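Long-range contacts in zinc chaperone AztD (Citrobacter koseri, PDB 6CMK), which acts as a periplasmic zinc chaperone that binds zinc and transfers one ion directly to the solute-binding protein AztC of the AztABCD transport system: residues F39-D44 against G66-S71; D278-V283 against T298-F303. All coordinates share one frame; numbering follows the deposited sequence.

Contact 1. Residues F39-D44 against G66-S71; sequences FIADHD and GPANLS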
ATOM      1  N   PHE B  39      -5.228  10.593 -17.855  1.00 14.77           N
ATOM      2  CA  PHE B  39      -4.286  11.479 -18.521  1.00 14.65           C
ATOM      3  C   PHE B  39      -4.046  10.908 -19.906  1.00 15.34           C
ATOM      4  O   PHE B  39      -3.644   9.749 -20.036  1.00 14.32           O
ATOM      5  CB  PHE B  39      -3.000  11.602 -17.702  1.00 14.48           C
ATOM      6  CG  PHE B  39      -3.235  12.209 -16.355  1.00 14.65           C
ATOM      7  CD1 PHE B  39      -3.757  11.445 -15.331  1.00 15.59           C
ATOM      8  CD2 PHE B  39      -3.006  13.554 -16.133  1.00 15.54           C
ATOM      9  CE1 PHE B  39      -4.016  11.997 -14.098  1.00 20.15           C
ATOM     10  CE2 PHE B  39      -3.260  14.114 -14.897  1.00 17.07           C
ATOM     11  CZ  PHE B  39      -3.766  13.334 -13.884  1.00 15.88           C
ATOM     12  N   ILE B  40      -4.339  11.706 -20.933  1.00 16.41           N
ATOM     13  CA  ILE B  40      -4.436  11.211 -22.300  1.00 17.68           C
ATOM     14  C   ILE B  40      -3.583  12.091 -23.194  1.00 17.23           C
ATOM     15  O   ILE B  40      -3.803  13.306 -23.273  1.00 19.20           O
ATOM     16  CB  ILE B  40      -5.886  11.189 -22.803  1.00 20.81           C
ATOM     17  CG1 ILE B  40      -6.804  10.453 -21.819  1.00 19.34           C
ATOM     18  CG2 ILE B  40      -5.947  10.517 -24.159  1.00 23.88           C
ATOM     19  CD1 ILE B  40      -7.928  11.321 -21.331  1.00 26.53           C
ATOM     20  N   ALA B  41      -2.637  11.477 -23.885  1.00 17.05           N
ATOM     21  CA  ALA B  41      -1.760  12.188 -24.801  1.00 16.59           C
ATOM     22  C   ALA B  41      -2.260  12.049 -26.234  1.00 18.60           C
ATOM     23  O   ALA B  41      -2.644  10.960 -26.671  1.00 26.01           O
ATOM     24  CB  ALA B  41      -0.326  11.663 -24.699  1.00 21.40           C
ATOM     25  N   ASP B  42      -2.246  13.164 -26.955  1.00 19.78           N
ATOM     26  CA  ASP B  42      -2.589  13.169 -28.368  1.00 20.65           C
ATOM     27  C   ASP B  42      -1.434  12.598 -29.174  1.00 28.01           C
ATOM     28  O   ASP B  42      -0.263  12.795 -28.834  1.00 26.47           O
ATOM     29  CB  ASP B  42      -2.904  14.592 -28.821  1.00 21.96           C
ATOM     30  CG  ASP B  42      -3.579  14.637 -30.170  1.00 28.39           C
ATOM     31  OD1 ASP B  42      -2.861  14.729 -31.191  1.00 32.12           O
ATOM     32  OD2 ASP B  42      -4.822  14.559 -30.201  1.00 32.61           O
ATOM     33  N   HIS B  43      -1.763  11.880 -30.249  1.00 25.40           N
ATOM     34  CA  HIS B  43      -0.722  11.205 -31.012  1.00 27.18           C
ATOM     35  C   HIS B  43       0.157  12.202 -31.748  1.00 26.59           C
ATOM     36  O   HIS B  43       1.366  11.984 -31.884  1.00 32.75           O
ATOM     37  CB  HIS B  43      -1.321  10.225 -32.018  1.00 29.13           C
ATOM     38  CG  HIS B  43      -0.285   9.534 -32.846  1.00 36.99           C
ATOM     39  ND1 HIS B  43       0.136  10.021 -34.063  1.00 36.48           N
ATOM     40  CD2 HIS B  43       0.444   8.417 -32.613  1.00 36.82           C
ATOM     41  CE1 HIS B  43       1.065   9.223 -34.554  1.00 36.60           C
ATOM     42  NE2 HIS B  43       1.270   8.241 -33.696  1.00 35.78           N
ATOM     43  N   ASP B  44      -0.434  13.289 -32.239  1.00 32.00           N
ATOM     44  CA  ASP B  44       0.254  14.257 -33.085  1.00 40.50           C
ATOM     45  C   ASP B  44       0.508  15.586 -32.396  1.00 44.92           C
ATOM     46  O   ASP B  44       1.572  16.181 -32.582  1.00 46.93           O
ATOM     47  CB  ASP B  44      -0.562  14.518 -34.357  1.00 43.58           C
ATOM     48  CG  ASP B  44      -1.112  13.248 -34.967  1.00 55.31           C
ATOM     49  OD1 ASP B  44      -0.315  12.439 -35.486  1.00 51.36           O
ATOM     50  OD2 ASP B  44      -2.347  13.051 -34.914  1.00 65.77           O
ATOM     51  N   GLY B  66       6.288  18.459 -27.321  1.00 29.50           N
ATOM     52  CA  GLY B  66       6.078  17.477 -28.359  1.00 25.95           C
ATOM     53  C   GLY B  66       5.061  16.433 -27.939  1.00 22.26           C
ATOM     54  O   GLY B  66       4.651  16.377 -26.779  1.00 21.05           O
ATOM     55  N   PRO B  67       4.626  15.584 -28.874  1.00 20.41           N
ATOM     56  CA  PRO B  67       3.736  14.479 -28.497  1.00 19.47           C
ATOM     57  C   PRO B  67       4.404  13.600 -27.456  1.00 18.81           C
ATOM     58  O   PRO B  67       5.605  13.338 -27.524  1.00 23.81           O
ATOM     59  CB  PRO B  67       3.513  13.730 -29.816  1.00 32.01           C
ATOM     60  CG  PRO B  67       3.869  14.700 -30.881  1.00 35.03           C
ATOM     61  CD  PRO B  67       4.925  15.588 -30.314  1.00 26.06           C
ATOM     62  N   ALA B  68       3.607  13.132 -26.492  1.00 19.18           N
ATOM     63  CA  ALA B  68       4.136  12.510 -25.291  1.00 18.61           C
ATOM     64  C   ALA B  68       3.732  11.050 -25.166  1.00 17.73           C
ATOM     65  O   ALA B  68       2.662  10.637 -25.623  1.00 21.07           O
ATOM     66  CB  ALA B  68       3.656  13.245 -24.028  1.00 21.27           C
ATOM     67  N   ASN B  69       4.614  10.282 -24.528  1.00 16.95           N
ATOM     68  CA  ASN B  69       4.284   9.025 -23.882  1.00 18.50           C
ATOM     69  C   ASN B  69       4.097   9.310 -22.394  1.00 20.11           C
ATOM     70  O   ASN B  69       4.717  10.220 -21.845  1.00 19.47           O
ATOM     71  CB  ASN B  69       5.389   7.979 -24.097  1.00 26.09           C
ATOM     72  CG  ASN B  69       5.572   7.591 -25.567  1.00 48.50           C
ATOM     73  OD1 ASN B  69       6.664   7.182 -25.972  1.00 51.53           O
ATOM     74  ND2 ASN B  69       4.516   7.716 -26.367  1.00 49.87           N
ATOM     75  N   LEU B  70       3.222   8.555 -21.740  1.00 14.63           N
ATOM     76  CA  LEU B  70       2.828   8.881 -20.376  1.00 16.67           C
ATOM     77  C   LEU B  70       3.165   7.755 -19.416  1.00 17.95           C
ATOM     78  O   LEU B  70       2.993   6.573 -19.735  1.00 16.51           O
ATOM     79  CB  LEU B  70       1.320   9.188 -20.287  1.00 18.33           C
ATOM     80  CG  LEU B  70       0.834  10.400 -21.083  1.00 15.33           C
ATOM     81  CD1 LEU B  70      -0.672  10.530 -21.019  1.00 16.52           C
ATOM     82  CD2 LEU B  70       1.471  11.668 -20.568  1.00 18.37           C
ATOM     83  N   SER B  71       3.626   8.142 -18.225  1.00 15.98           N
ATOM     84  CA  SER B  71       3.856   7.217 -17.128  1.00 16.40           C
ATOM     85  C   SER B  71       3.348   7.842 -15.837  1.00 17.50           C
ATOM     86  O   SER B  71       3.459   9.055 -15.631  1.00 15.60           O
ATOM     87  CB  SER B  71       5.342   6.866 -16.964  1.00 19.36           C
ATOM     88  OG  SER B  71       5.841   6.129 -18.063  1.00 22.22           O
TER
HETATM   89  O   HOH W   1       0.807  14.270 -26.623  1.00 20.98           O
HETATM   90  O   HOH W   2       1.546  10.784 -28.055  1.00 28.65           O

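Contact 2. Residues D278-V283 against T298-F303; sequences DRIILV and TRRVHF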
ATOM      1  N   ASP B 278       1.823 -12.304 -31.919  1.00 24.09           N
ATOM      2  CA  ASP B 278       0.473 -12.751 -31.580  1.00 22.27           C
ATOM      3  C   ASP B 278       0.469 -13.708 -30.390  1.00 20.55           C
ATOM      4  O   ASP B 278      -0.492 -14.455 -30.198  1.00 19.65           O
ATOM      5  CB  ASP B 278      -0.212 -13.403 -32.787  1.00 28.38           C
ATOM      6  CG  ASP B 278       0.492 -14.666 -33.261  1.00 42.01           C
ATOM      7  OD1 ASP B 278       1.549 -15.024 -32.707  1.00 39.12           O
ATOM      8  OD2 ASP B 278      -0.023 -15.305 -34.203  1.00 54.41           O
ATOM      9  N   ARG B 279       1.504 -13.676 -29.563  1.00 20.22           N
ATOM     10  CA  ARG B 279       1.569 -14.504 -28.368  1.00 17.13           C
ATOM     11  C   ARG B 279       1.987 -13.641 -27.189  1.00 17.45           C
ATOM     12  O   ARG B 279       2.656 -12.626 -27.366  1.00 17.26           O
ATOM     13  CB  ARG B 279       2.572 -15.651 -28.537  1.00 17.59           C
ATOM     14  CG  ARG B 279       2.146 -16.704 -29.530  1.00 18.82           C
ATOM     15  CD  ARG B 279       3.337 -17.517 -29.995  1.00 25.39           C
ATOM     16  NE  ARG B 279       2.917 -18.766 -30.623  1.00 35.75           N
ATOM     17  CZ  ARG B 279       3.743 -19.626 -31.209  1.00 39.20           C
ATOM     18  NH1 ARG B 279       3.263 -20.739 -31.743  1.00 50.16           N
ATOM     19  NH2 ARG B 279       5.044 -19.373 -31.270  1.00 38.94           N
ATOM     20  N   ILE B 280       1.565 -14.042 -25.988  1.00 17.94           N
ATOM     21  CA  ILE B 280       2.074 -13.455 -24.755  1.00 16.45           C
ATOM     22  C   ILE B 280       2.492 -14.589 -23.833  1.00 16.79           C
ATOM     23  O   ILE B 280       2.057 -15.733 -23.979  1.00 15.53           O
ATOM     24  CB  ILE B 280       1.048 -12.537 -24.043  1.00 16.63           C
ATOM     25  CG1 ILE B 280      -0.247 -13.293 -23.707  1.00 20.10           C
ATOM     26  CG2 ILE B 280       0.757 -11.309 -24.887  1.00 18.31           C
ATOM     27  CD1 ILE B 280      -1.275 -12.460 -22.922  1.00 18.02           C
ATOM     28  N   ILE B 281       3.372 -14.267 -22.886  1.00 16.98           N
ATOM     29  CA  ILE B 281       3.720 -15.209 -21.832  1.00 16.15           C
ATOM     30  C   ILE B 281       3.396 -14.579 -20.491  1.00 18.07           C
ATOM     31  O   ILE B 281       3.519 -13.365 -20.292  1.00 15.88           O
ATOM     32  CB  ILE B 281       5.197 -15.667 -21.852  1.00 16.01           C
ATOM     33  CG1 ILE B 281       6.152 -14.476 -21.955  1.00 18.28           C
ATOM     34  CG2 ILE B 281       5.422 -16.679 -22.964  1.00 18.66           C
ATOM     35  CD1 ILE B 281       7.581 -14.836 -21.587  1.00 20.69           C
ATOM     36  N   LEU B 282       2.971 -15.435 -19.572  1.00 17.58           N
ATOM     37  CA  LEU B 282       2.707 -15.080 -18.190  1.00 14.81           C
ATOM     38  C   LEU B 282       3.815 -15.696 -17.354  1.00 17.90           C
ATOM     39  O   LEU B 282       4.128 -16.880 -17.521  1.00 20.03           O
ATOM     40  CB  LEU B 282       1.348 -15.604 -17.737  1.00 17.99           C
ATOM     41  CG  LEU B 282       0.055 -14.957 -18.246  1.00 21.75           C
ATOM     42  CD1 LEU B 282      -0.012 -14.866 -19.752  1.00 32.81           C
ATOM     43  CD2 LEU B 282      -1.104 -15.791 -17.712  1.00 26.76           C
ATOM     44  N   VAL B 283       4.418 -14.897 -16.483  1.00 16.19           N
ATOM     45  CA  VAL B 283       5.599 -15.314 -15.739  1.00 16.48           C
ATOM     46  C   VAL B 283       5.350 -15.094 -14.257  1.00 14.52           C
ATOM     47  O   VAL B 283       5.001 -13.984 -13.845  1.00 15.78           O
ATOM     48  CB  VAL B 283       6.863 -14.552 -16.180  1.00 16.47           C
ATOM     49  CG1 VAL B 283       8.093 -15.193 -15.573  1.00 23.44           C
ATOM     50  CG2 VAL B 283       6.969 -14.540 -17.706  1.00 23.77           C
ATOM     51  N   THR B 298      -5.354 -12.734 -33.041  1.00 19.31           N
ATOM     52  CA  THR B 298      -4.686 -11.815 -33.950  1.00 21.97           C
ATOM     53  C   THR B 298      -3.570 -11.116 -33.183  1.00 18.99           C
ATOM     54  O   THR B 298      -3.313 -11.414 -32.011  1.00 19.44           O
ATOM     55  CB  THR B 298      -5.658 -10.788 -34.550  1.00 24.02           C
ATOM     56  OG1 THR B 298      -6.295 -10.049 -33.499  1.00 22.80           O
ATOM     57  CG2 THR B 298      -6.723 -11.474 -35.391  1.00 27.42           C
ATOM     58  N   ARG B 299      -2.910 -10.171 -33.838  1.00 20.07           N
ATOM     59  CA  ARG B 299      -1.706  -9.572 -33.270  1.00 19.69           C
ATOM     60  C   ARG B 299      -2.026  -8.580 -32.158  1.00 18.19           C
ATOM     61  O   ARG B 299      -3.048  -7.886 -32.171  1.00 23.19           O
ATOM     62  CB  ARG B 299      -0.896  -8.890 -34.370  1.00 26.18           C
ATOM     63  CG  ARG B 299      -0.104  -9.883 -35.189  1.00 24.76           C
ATOM     64  CD  ARG B 299       0.442  -9.269 -36.456  1.00 32.43           C
ATOM     65  NE  ARG B 299      -0.620  -8.958 -37.401  1.00 47.32           N
ATOM     66  CZ  ARG B 299      -0.422  -8.360 -38.571  1.00 65.65           C
ATOM     67  NH1 ARG B 299       0.804  -8.004 -38.932  1.00 69.27           N
ATOM     68  NH2 ARG B 299      -1.451  -8.116 -39.374  1.00 64.76           N
ATOM     69  N   ARG B 300      -1.117  -8.521 -31.193  1.00 17.44           N
ATOM     70  CA  ARG B 300      -1.274  -7.673 -30.018  1.00 17.94           C
ATOM     71  C   ARG B 300      -1.028  -6.204 -30.352  1.00 21.10           C
ATOM     72  O   ARG B 300      -0.039  -5.858 -31.011  1.00 20.66           O
ATOM     73  CB  ARG B 300      -0.305  -8.142 -28.937  1.00 18.05           C
ATOM     74  CG  ARG B 300      -0.363  -7.376 -27.647  1.00 17.02           C
ATOM     75  CD  ARG B 300       0.684  -7.904 -26.685  1.00 17.16           C
ATOM     76  NE  ARG B 300       1.980  -7.476 -27.171  1.00 21.66           N
ATOM     77  CZ  ARG B 300       2.486  -6.268 -26.964  1.00 31.18           C
ATOM     78  NH1 ARG B 300       1.826  -5.385 -26.219  1.00 27.74           N
ATOM     79  NH2 ARG B 300       3.657  -5.949 -27.489  1.00 32.82           N
ATOM     80  N   VAL B 301      -1.936  -5.342 -29.900  1.00 16.49           N
ATOM     81  CA  VAL B 301      -1.780  -3.895 -29.992  1.00 16.50           C
ATOM     82  C   VAL B 301      -1.259  -3.303 -28.686  1.00 16.20           C
ATOM     83  O   VAL B 301      -0.381  -2.437 -28.696  1.00 19.50           O
ATOM     84  CB  VAL B 301      -3.127  -3.246 -30.388  1.00 16.75           C
ATOM     85  CG1 VAL B 301      -3.047  -1.713 -30.304  1.00 21.03           C
ATOM     86  CG2 VAL B 301      -3.555  -3.686 -31.794  1.00 19.88           C
ATOM     87  N   HIS B 302      -1.798  -3.753 -27.555  1.00 15.25           N
ATOM     88  CA  HIS B 302      -1.460  -3.175 -26.259  1.00 14.62           C
ATOM     89  C   HIS B 302      -1.882  -4.141 -25.159  1.00 18.12           C
ATOM     90  O   HIS B 302      -2.758  -4.977 -25.365  1.00 15.77           O
ATOM     91  CB  HIS B 302      -2.156  -1.819 -26.076  1.00 14.77           C
ATOM     92  CG  HIS B 302      -1.648  -1.028 -24.912  1.00 16.02           C
ATOM     93  ND1 HIS B 302      -2.485  -0.466 -23.971  1.00 14.44           N
ATOM     94  CD2 HIS B 302      -0.385  -0.713 -24.535  1.00 18.17           C
ATOM     95  CE1 HIS B 302      -1.755   0.178 -23.072  1.00 15.24           C
ATOM     96  NE2 HIS B 302      -0.479   0.041 -23.394  1.00 17.22           N
ATOM     97  N   PHE B 303      -1.247  -4.037 -23.993  1.00 15.52           N
ATOM     98  CA  PHE B 303      -1.777  -4.745 -22.838  1.00 13.15           C
ATOM     99  C   PHE B 303      -1.503  -3.955 -21.562  1.00 12.62           C
ATOM    100  O   PHE B 303      -0.619  -3.095 -21.513  1.00 14.51           O
ATOM    101  CB  PHE B 303      -1.264  -6.206 -22.744  1.00 16.49           C
ATOM    102  CG  PHE B 303       0.249  -6.414 -22.849  1.00 13.42           C
ATOM    103  CD1 PHE B 303       1.176  -5.402 -22.664  1.00 16.36           C
ATOM    104  CD2 PHE B 303       0.716  -7.691 -23.151  1.00 13.50           C
ATOM    105  CE1 PHE B 303       2.542  -5.668 -22.765  1.00 18.80           C
ATOM    106  CE2 PHE B 303       2.063  -7.964 -23.258  1.00 17.35           C
ATOM    107  CZ  PHE B 303       2.981  -6.953 -23.062  1.00 18.48           C
TER
HETATM  108  O   HOH W   3       2.393 -10.065 -28.495  1.00 20.47           O

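Contact 1. Residues F39-D44 against G66-S71
L70 reaches across to F39 and A41, joining the N-terminal strand of one propeller blade to the first strand of the next. Its CB stays back from strand 39-42, but CG, anti to the carbonyl carbon (chi1 -63°), comes within 4.0 Å of A41 CB. CD1 continues the chain anti to CA (chi2 175°) and sits 3.2 Å from F39 O and 3.9 Å from A41 CB, wedged against backbone and side chain; CD2 makes no comparably close approach. The leucine also touches V48 and A81, one from each blade. Toward the loop, A41 CB lies against A68 O, and the P67 ring brings CG to 3.2 Å from D44 O.

The strands run nearly antiparallel, yet no direct hydrogen bond joins them. Water 2 donates to both D42 O and A68 O; water 1 accepts from A68 N at 3.0 Å and probably donates to D42 O. Within the turn, D42 OD1 accepts D44 N in an Asx turn and also K45 N, and H43 ND1 bonds to D44 OD1 from above the carboxylate plane. The blades therefore meet through methyl groups and water-bridged backbone, D42 and D44 serving the turn and, weakly for D44, Q391 rather than the opposing segment.

Contact 2. Residues D278-V283 against T298-F303
The CG2 methyl of I280 meets two side chains of the neighbouring blade at once: R300 CD at 3.9 Å and F303 CE2 at the same distance. It comes to the edge of the phenyl ring, close to its plane, while the isoleucine and arginine side chains cross at about a right angle. At the start of the strand, D278 CB packs near T298 O and lies 4.3 Å from R299 CG.

The next layer fixes R300. Its chain leaves the backbone extended, with CG anti to N (chi1 -179°), then bends at chi3 (72°), and the guanidinium lies over F303, with F303 CZ against one of its faces, offset toward the rim. NH1 sits 3.5 Å above the plane of the F303 ring, over its centre. In the guanidinium plane, NE donates to water 3, which in turn donates to R279 O at 2.8 Å, giving the only hydrogen-bonded bridge found between the segments.

Further out, V301 and H302 both face F316 in a classic beta bulge. The extra residue lets R300 and F303, three positions apart, both point toward I280, where regular alternation would put them on opposite sides. I272 and V315, from the two blades, add apolar cover. R299 is held separately, its NE in a salt bridge with E318 OE1. A charged group is thus brought up to an apolar blade interface: the face of F303 probably offers the guanidinium favourable electrostatics and water 3 satisfies NE, leaving the arginine's aliphatic CD to pack against isoleucine.

How the contacts relate
Both contacts are seams between consecutive blades of the beta propeller: in each, a strand of one blade meets the strand that opens the next. Contact 1 involves the blade that closes the ring, where N-terminal strand 32-42 pairs with C-terminal strand 392-403; contact 2 joins two blades further along the chain. Their centres are 23 Å apart and their nearest atoms about 8 Å, so they do not touch. Contact 1 lies away from the zinc sites, whereas in contact 2 the R300 side chain is about 9 Å from that of zinc ligand H216 and about 11 Å from a bound zinc ion. H216 belongs to zinc site 1; only zinc held at site 2 passes to AztC.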